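Local coordinates for Arf-GAP with coiled-coil, ANK repeat and PH domain-containing protein 2 (Homo sapiens, PDB 6IF3) that acts as a GTPase-activating protein for the small GTPase ARF6 and, through the ankyrin-repeat domain contained in this chain, interacts with RAB35, at residues 125-136 and 153-164. Residues are numbered along the deposited sequence; the frame is centred on the assembly and turned at random. Where two conformers were deposited one is given.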
ATOM      1  N   ASP A 125       3.998   1.572   7.553  1.00 18.59           N
ATOM      2  CA  ASP A 125       2.605   1.900   7.827  1.00 16.48           C
ATOM      3  C   ASP A 125       2.146   3.080   6.981  1.00 16.84           C
ATOM      4  O   ASP A 125       1.042   3.051   6.428  1.00 16.51           O
ATOM      5  CB  ASP A 125       2.396   2.221   9.316  1.00 16.69           C
ATOM      6  CG  ASP A 125       2.423   0.994  10.194  1.00 21.68           C
ATOM      7  OD1 ASP A 125       2.367  -0.144   9.660  1.00 22.50           O
ATOM      8  OD2 ASP A 125       2.468   1.137  11.434  1.00 22.22           O
ATOM      9  N   ILE A 126       2.961   4.132   6.886  1.00 16.59           N
ATOM     10  CA  ILE A 126       2.489   5.297   6.155  1.00 16.06           C
ATOM     11  C   ILE A 126       2.531   5.018   4.654  1.00 17.09           C
ATOM     12  O   ILE A 126       1.642   5.446   3.923  1.00 15.90           O
ATOM     13  CB  ILE A 126       3.277   6.568   6.533  1.00 17.83           C
ATOM     14  CG1 ILE A 126       2.950   6.922   7.992  1.00 19.61           C
ATOM     15  CG2 ILE A 126       2.845   7.751   5.658  1.00 17.01           C
ATOM     16  CD1 ILE A 126       3.534   8.257   8.500  1.00 18.61           C
ATOM     17  N   VAL A 127       3.529   4.280   4.177  1.00 15.33           N
ATOM     18  CA  VAL A 127       3.517   3.926   2.753  1.00 16.06           C
ATOM     19  C   VAL A 127       2.252   3.119   2.438  1.00 16.93           C
ATOM     20  O   VAL A 127       1.604   3.328   1.397  1.00 15.46           O
ATOM     21  CB  VAL A 127       4.773   3.141   2.342  1.00 16.92           C
ATOM     22  CG1 VAL A 127       4.617   2.558   0.958  1.00 15.41           C
ATOM     23  CG2 VAL A 127       6.027   4.052   2.431  1.00 14.29           C
ATOM     24  N   THR A 128       1.914   2.185   3.323  1.00 17.53           N
ATOM     25  CA  THR A 128       0.721   1.354   3.122  1.00 16.90           C
ATOM     26  C   THR A 128      -0.567   2.204   3.013  1.00 15.44           C
ATOM     27  O   THR A 128      -1.359   2.015   2.077  1.00 16.84           O
ATOM     28  CB  THR A 128       0.566   0.334   4.235  1.00 19.13           C
ATOM     29  OG1 THR A 128       1.667  -0.593   4.158  1.00 18.40           O
ATOM     30  CG2 THR A 128      -0.774  -0.463   4.100  1.00 19.62           C
ATOM     31  N   LEU A 129      -0.754   3.159   3.915  1.00 16.52           N
ATOM     32  CA  LEU A 129      -1.936   4.039   3.856  1.00 16.78           C
ATOM     33  C   LEU A 129      -1.944   4.861   2.555  1.00 15.64           C
ATOM     34  O   LEU A 129      -2.993   4.987   1.906  1.00 15.25           O
ATOM     35  CB  LEU A 129      -1.992   5.000   5.050  1.00 17.53           C
ATOM     36  CG  LEU A 129      -2.145   4.326   6.422  1.00 20.47           C
ATOM     37  CD1 LEU A 129      -2.193   5.435   7.497  1.00 21.00           C
ATOM     38  CD2 LEU A 129      -3.410   3.453   6.504  1.00 23.04           C
ATOM     39  N   LEU A 130      -0.799   5.437   2.186  1.00 13.84           N
ATOM     40  CA  LEU A 130      -0.727   6.247   0.967  1.00 13.87           C
ATOM     41  C   LEU A 130      -1.013   5.386  -0.260  1.00 15.23           C
ATOM     42  O   LEU A 130      -1.760   5.818  -1.138  1.00 18.33           O
ATOM     43  CB  LEU A 130       0.661   6.908   0.825  1.00 15.69           C
ATOM     44  CG  LEU A 130       0.952   8.013   1.845  1.00 14.90           C
ATOM     45  CD1 LEU A 130       2.428   8.436   1.816  1.00 15.48           C
ATOM     46  CD2 LEU A 130       0.105   9.247   1.561  1.00 15.14           C
ATOM     47  N   ARG A 131      -0.449   4.174  -0.324  1.00 15.49           N
ATOM     48  CA  ARG A 131      -0.640   3.329  -1.492  0.56 16.09           C
ATOM     49  C   ARG A 131      -2.067   2.814  -1.568  1.00 15.79           C
ATOM     50  O   ARG A 131      -2.630   2.757  -2.640  1.00 18.88           O
ATOM     51  CB  ARG A 131       0.345   2.159  -1.479  0.56 17.91           C
ATOM     52  CG  ARG A 131       1.791   2.598  -1.655  0.56 20.01           C
ATOM     53  CD  ARG A 131       2.418   2.077  -2.932  0.56 21.14           C
ATOM     54  NE  ARG A 131       3.735   2.663  -3.182  0.56 23.64           N
ATOM     55  CZ  ARG A 131       4.888   2.008  -3.060  0.56 28.50           C
ATOM     56  NH1 ARG A 131       4.893   0.747  -2.684  0.56 28.89           N
ATOM     57  NH2 ARG A 131       6.037   2.615  -3.314  0.56 31.79           N
ATOM     58  N   LEU A 132      -2.659   2.456  -0.426  1.00 15.38           N
ATOM     59  CA  LEU A 132      -4.045   1.939  -0.474  1.00 16.83           C
ATOM     60  C   LEU A 132      -5.047   3.058  -0.817  1.00 13.32           C
ATOM     61  O   LEU A 132      -6.050   2.825  -1.503  1.00 17.48           O
ATOM     62  CB  LEU A 132      -4.417   1.252   0.833  1.00 19.98           C
ATOM     63  CG  LEU A 132      -3.607  -0.059   0.980  1.00 21.14           C
ATOM     64  CD1 LEU A 132      -4.100  -0.836   2.174  1.00 27.09           C
ATOM     65  CD2 LEU A 132      -3.601  -0.953  -0.303  1.00 26.21           C
ATOM     66  N   ALA A 133      -4.744   4.286  -0.392  1.00 16.65           N
ATOM     67  CA  ALA A 133      -5.572   5.422  -0.825  1.00 15.37           C
ATOM     68  C   ALA A 133      -5.442   5.682  -2.329  1.00 14.58           C
ATOM     69  O   ALA A 133      -6.430   6.039  -2.981  1.00 17.09           O
ATOM     70  CB  ALA A 133      -5.205   6.660  -0.035  1.00 15.37           C
ATOM     71  N   ARG A 134      -4.238   5.504  -2.883  1.00 14.85           N
ATOM     72  CA  ARG A 134      -4.049   5.596  -4.328  1.00 16.08           C
ATOM     73  C   ARG A 134      -4.835   4.502  -5.050  1.00 16.46           C
ATOM     74  O   ARG A 134      -5.409   4.745  -6.092  1.00 18.44           O
ATOM     75  CB  ARG A 134      -2.569   5.506  -4.715  1.00 19.86           C
ATOM     76  CG  ARG A 134      -1.752   6.708  -4.242  1.00 28.14           C
ATOM     77  CD  ARG A 134      -0.424   6.873  -5.008  1.00 36.19           C
ATOM     78  NE  ARG A 134       0.348   8.026  -4.542  1.00 34.73           N
ATOM     79  CZ  ARG A 134       1.307   8.619  -5.246  1.00 32.74           C
ATOM     80  NH1 ARG A 134       1.591   8.202  -6.475  1.00 30.16           N
ATOM     81  NH2 ARG A 134       1.954   9.662  -4.739  1.00 35.91           N
ATOM     82  N   MET A 135      -4.836   3.291  -4.500  1.00 17.71           N
ATOM     83  CA  MET A 135      -5.598   2.205  -5.098  1.00 18.14           C
ATOM     84  C   MET A 135      -7.091   2.587  -5.188  1.00 18.51           C
ATOM     85  O   MET A 135      -7.736   2.346  -6.205  1.00 19.43           O
ATOM     86  CB  MET A 135      -5.398   0.923  -4.275  1.00 18.42           C
ATOM     87  CG  MET A 135      -6.043  -0.303  -4.897  1.00 23.20           C
ATOM     88  SD  MET A 135      -5.896  -1.753  -3.830  1.00 26.68           S
ATOM     89  CE  MET A 135      -4.177  -2.158  -4.014  1.00 30.59           C
ATOM     90  N   ASN A 136      -7.612   3.196  -4.124  1.00 18.11           N
ATOM     91  CA  ASN A 136      -8.980   3.700  -4.132  1.00 18.35           C
ATOM     92  C   ASN A 136      -9.179   4.763  -5.206  1.00 20.62           C
ATOM     93  O   ASN A 136     -10.201   4.770  -5.885  1.00 22.23           O
ATOM     94  CB  ASN A 136      -9.359   4.275  -2.771  1.00 19.73           C
ATOM     95  CG  ASN A 136      -9.641   3.182  -1.750  1.00 19.83           C
ATOM     96  OD1 ASN A 136      -9.780   2.009  -2.113  1.00 22.55           O
ATOM     97  ND2 ASN A 136      -9.758   3.564  -0.479  1.00 21.46           N
ATOM     98  N   THR A 153     -14.404  -2.891  -4.120  1.00 50.78           N
ATOM     99  CA  THR A 153     -13.637  -1.903  -4.874  1.00 48.34           C
ATOM    100  C   THR A 153     -12.995  -0.855  -3.974  1.00 44.69           C
ATOM    101  O   THR A 153     -12.200  -0.037  -4.432  1.00 44.32           O
ATOM    102  CB  THR A 153     -14.514  -1.153  -5.899  1.00 48.32           C
ATOM    103  OG1 THR A 153     -15.599  -0.508  -5.224  1.00 45.68           O
ATOM    104  CG2 THR A 153     -15.068  -2.117  -6.962  1.00 43.24           C
ATOM    105  N   TYR A 154     -13.353  -0.866  -2.696  1.00 39.59           N
ATOM    106  CA  TYR A 154     -12.992   0.242  -1.826  1.00 31.81           C
ATOM    107  C   TYR A 154     -12.254  -0.216  -0.562  1.00 26.62           C
ATOM    108  O   TYR A 154     -12.854  -0.844   0.306  1.00 28.90           O
ATOM    109  CB  TYR A 154     -14.264   1.006  -1.464  1.00 43.71           C
ATOM    110  CG  TYR A 154     -14.066   2.111  -0.468  1.00 53.30           C
ATOM    111  CD1 TYR A 154     -13.534   3.336  -0.853  1.00 56.59           C
ATOM    112  CD2 TYR A 154     -14.398   1.923   0.871  1.00 58.48           C
ATOM    113  CE1 TYR A 154     -13.350   4.353   0.066  1.00 58.40           C
ATOM    114  CE2 TYR A 154     -14.217   2.926   1.800  1.00 62.37           C
ATOM    115  CZ  TYR A 154     -13.693   4.140   1.393  1.00 64.25           C
ATOM    116  OH  TYR A 154     -13.515   5.136   2.326  1.00 69.12           O
ATOM    117  N   GLN A 155     -10.960   0.104  -0.470  1.00 23.64           N
ATOM    118  CA  GLN A 155     -10.156  -0.246   0.695  1.00 23.08           C
ATOM    119  C   GLN A 155     -10.550   0.581   1.900  1.00 21.23           C
ATOM    120  O   GLN A 155     -10.589   1.796   1.828  1.00 21.27           O
ATOM    121  CB  GLN A 155      -8.655  -0.037   0.433  1.00 23.08           C
ATOM    122  CG  GLN A 155      -8.114  -0.748  -0.774  1.00 28.86           C
ATOM    123  CD  GLN A 155      -8.412  -2.219  -0.739  1.00 30.73           C
ATOM    124  OE1 GLN A 155      -8.240  -2.877   0.294  1.00 25.67           O
ATOM    125  NE2 GLN A 155      -8.926  -2.735  -1.846  1.00 32.34           N
ATOM    126  N   ASP A 156     -10.841  -0.090   3.011  1.00 19.97           N
ATOM    127  CA  ASP A 156     -11.165   0.577   4.274  1.00 18.84           C
ATOM    128  C   ASP A 156      -9.854   0.939   4.989  1.00 20.21           C
ATOM    129  O   ASP A 156      -9.333   0.134   5.782  1.00 20.45           O
ATOM    130  CB  ASP A 156     -12.019  -0.369   5.116  1.00 20.18           C
ATOM    131  CG  ASP A 156     -12.547   0.258   6.408  1.00 19.67           C
ATOM    132  OD1 ASP A 156     -12.050   1.330   6.838  1.00 19.05           O
ATOM    133  OD2 ASP A 156     -13.487  -0.346   6.996  1.00 22.40           O
ATOM    134  N   ILE A 157      -9.283   2.115   4.729  1.00 18.57           N
ATOM    135  CA  ILE A 157      -7.935   2.342   5.259  1.00 18.76           C
ATOM    136  C   ILE A 157      -8.009   2.622   6.767  1.00 19.76           C
ATOM    137  O   ILE A 157      -6.992   2.482   7.465  1.00 18.30           O
ATOM    138  CB  ILE A 157      -7.184   3.455   4.520  1.00 20.92           C
ATOM    139  CG1 ILE A 157      -7.911   4.788   4.663  1.00 18.99           C
ATOM    140  CG2 ILE A 157      -7.002   3.079   3.026  1.00 21.02           C
ATOM    141  CD1 ILE A 157      -7.046   5.979   4.214  1.00 23.02           C
ATOM    142  N   PHE A 158      -9.183   3.019   7.278  1.00 18.04           N
ATOM    143  CA  PHE A 158      -9.294   3.124   8.737  1.00 16.38           C
ATOM    144  C   PHE A 158      -9.083   1.765   9.386  1.00 17.51           C
ATOM    145  O   PHE A 158      -8.411   1.645  10.422  1.00 17.64           O
ATOM    146  CB  PHE A 158     -10.639   3.680   9.185  1.00 19.96           C
ATOM    147  CG  PHE A 158     -10.845   3.567  10.675  1.00 20.36           C
ATOM    148  CD1 PHE A 158     -10.185   4.429  11.543  1.00 18.34           C
ATOM    149  CD2 PHE A 158     -11.652   2.555  11.209  1.00 20.42           C
ATOM    150  CE1 PHE A 158     -10.362   4.300  12.934  1.00 21.97           C
ATOM    151  CE2 PHE A 158     -11.821   2.418  12.583  1.00 22.32           C
ATOM    152  CZ  PHE A 158     -11.167   3.298  13.455  1.00 26.04           C
ATOM    153  N   ARG A 159      -9.711   0.741   8.813  1.00 18.99           N
ATOM    154  CA  ARG A 159      -9.552  -0.598   9.349  1.00 19.16           C
ATOM    155  C   ARG A 159      -8.081  -0.995   9.327  1.00 18.19           C
ATOM    156  O   ARG A 159      -7.565  -1.575  10.295  1.00 19.21           O
ATOM    157  CB  ARG A 159     -10.372  -1.612   8.544  1.00 18.66           C
ATOM    158  CG  ARG A 159     -10.386  -3.005   9.219  1.00 19.74           C
ATOM    159  CD  ARG A 159     -11.195  -3.978   8.420  1.00 21.55           C
ATOM    160  NE  ARG A 159     -11.435  -5.214   9.152  1.00 22.53           N
ATOM    161  CZ  ARG A 159     -12.204  -6.197   8.699  1.00 24.34           C
ATOM    162  NH1 ARG A 159     -12.778  -6.063   7.502  1.00 25.03           N
ATOM    163  NH2 ARG A 159     -12.425  -7.287   9.435  1.00 25.82           N
ATOM    164  N   ASP A 160      -7.404  -0.679   8.231  1.00 17.03           N
ATOM    165  CA  ASP A 160      -5.961  -0.963   8.128  1.00 20.54           C
ATOM    166  C   ASP A 160      -5.124  -0.149   9.129  1.00 19.96           C
ATOM    167  O   ASP A 160      -4.094  -0.653   9.618  1.00 26.65           O
ATOM    168  CB  ASP A 160      -5.469  -0.673   6.721  1.00 20.09           C
ATOM    169  CG  ASP A 160      -6.181  -1.517   5.696  1.00 24.27           C
ATOM    170  OD1 ASP A 160      -6.449  -2.686   6.003  1.00 25.00           O
ATOM    171  OD2 ASP A 160      -6.489  -1.018   4.604  1.00 25.56           O
ATOM    172  N   PHE A 161      -5.559   1.072   9.419  1.00 18.76           N
ATOM    173  CA  PHE A 161      -4.886   1.931  10.374  1.00 16.93           C
ATOM    174  C   PHE A 161      -5.110   1.424  11.814  1.00 20.39           C
ATOM    175  O   PHE A 161      -4.238   1.605  12.698  1.00 19.11           O
ATOM    176  CB  PHE A 161      -5.384   3.402  10.241  1.00 16.74           C
ATOM    177  CG  PHE A 161      -5.023   4.239  11.422  1.00 18.26           C
ATOM    178  CD1 PHE A 161      -3.694   4.524  11.688  1.00 18.54           C
ATOM    179  CD2 PHE A 161      -6.008   4.658  12.335  1.00 20.01           C
ATOM    180  CE1 PHE A 161      -3.323   5.218  12.836  1.00 20.72           C
ATOM    181  CE2 PHE A 161      -5.641   5.351  13.474  1.00 20.92           C
ATOM    182  CZ  PHE A 161      -4.304   5.645  13.710  1.00 20.97           C
ATOM    183  N   SER A 162      -6.274   0.820  12.067  1.00 26.14           N
ATOM    184  CA  SER A 162      -6.739   0.600  13.439  1.00 29.85           C
ATOM    185  C   SER A 162      -5.773  -0.216  14.317  1.00 31.91           C
ATOM    186  O   SER A 162      -5.799  -0.070  15.530  1.00 35.73           O
ATOM    187  CB  SER A 162      -8.139  -0.065  13.458  1.00 30.95           C
ATOM    188  OG  SER A 162      -8.144  -1.416  12.993  1.00 29.34           O
ATOM    189  N   GLN A 163      -4.899  -1.029  13.728  1.00 30.10           N
ATOM    190  CA  GLN A 163      -3.946  -1.770  14.563  1.00 37.16           C
ATOM    191  C   GLN A 163      -2.505  -1.308  14.368  1.00 32.75           C
ATOM    192  O   GLN A 163      -1.582  -1.911  14.930  1.00 39.19           O
ATOM    193  CB  GLN A 163      -4.050  -3.278  14.302  1.00 41.62           C
ATOM    194  CG  GLN A 163      -5.394  -3.886  14.655  1.00 42.59           C
ATOM    195  CD  GLN A 163      -5.698  -3.981  16.158  1.00 51.21           C
ATOM    196  OE1 GLN A 163      -5.039  -3.378  16.998  1.00 56.07           O
ATOM    197  NE2 GLN A 163      -6.719  -4.754  16.488  1.00 57.96           N
ATOM    198  N   MET A 164      -2.323  -0.235  13.600  1.00 30.36           N
ATOM    199  CA  MET A 164      -1.023   0.448  13.477  1.00 30.77           C
ATOM    200  C   MET A 164      -0.771   1.409  14.648  1.00 40.70           C
ATOM    201  O   MET A 164      -1.712   1.933  15.246  1.00 41.21           O
ATOM    202  CB  MET A 164      -0.937   1.264  12.201  1.00 27.73           C
ATOM    203  CG  MET A 164      -1.237   0.548  10.915  1.00 24.92           C
ATOM    204  SD  MET A 164      -1.155   1.808   9.617  1.00 22.93           S
ATOM    205  CE  MET A 164      -1.378   0.779   8.157  1.00 20.50           C
TER
HETATM  206  O   HOH W   1      -9.518  -0.055  -3.832  1.00 27.45           O
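The flat carboxamide of N136 meets the backbone of Q155 edge on: OD1 accepts from Q155 N (2.8 Å) through an in-plane lone pair, while ND2 donates almost straight to Q155 O (3.0 Å, N-H...O angle 169°), which lies practically in the amide plane. This two-point grip fixes the flip of the amide, whose plane is 26° from that of the Q155 side-chain amide, and Y154 brings its ring obliquely against it, CE1 3.7 Å from ND2. A water donates to both N136 OD1 and T153 O. With an alanine here, Q155 N and O would probably lose these mates and the water an acceptor. The Q155 chain, bent at chi2, lies across the M135 sulfur, CG and NE2 both against SD. N136 belongs to the third ankyrin repeat's second helix, against which the chain returns as the short, nearly antiparallel helix 157-161 (168°), N-capped by D156, whose OD1 accepts from R159 N; I157 and F161 also touch helix 91-99. Between the helices, I157 CG2 packs on L132 CB (3.9 Å), and L132 CD1 approaches D160 OD2, while D160 OD1 pairs with a basic side chain of another protein's chain. Farther along, the M164 side chain, extended beyond CG, slides past D125 to bring CE within 3.7 Å of L129 CD2. D125 OD1 is hydrogen-bonded to a polar side chain of that other protein.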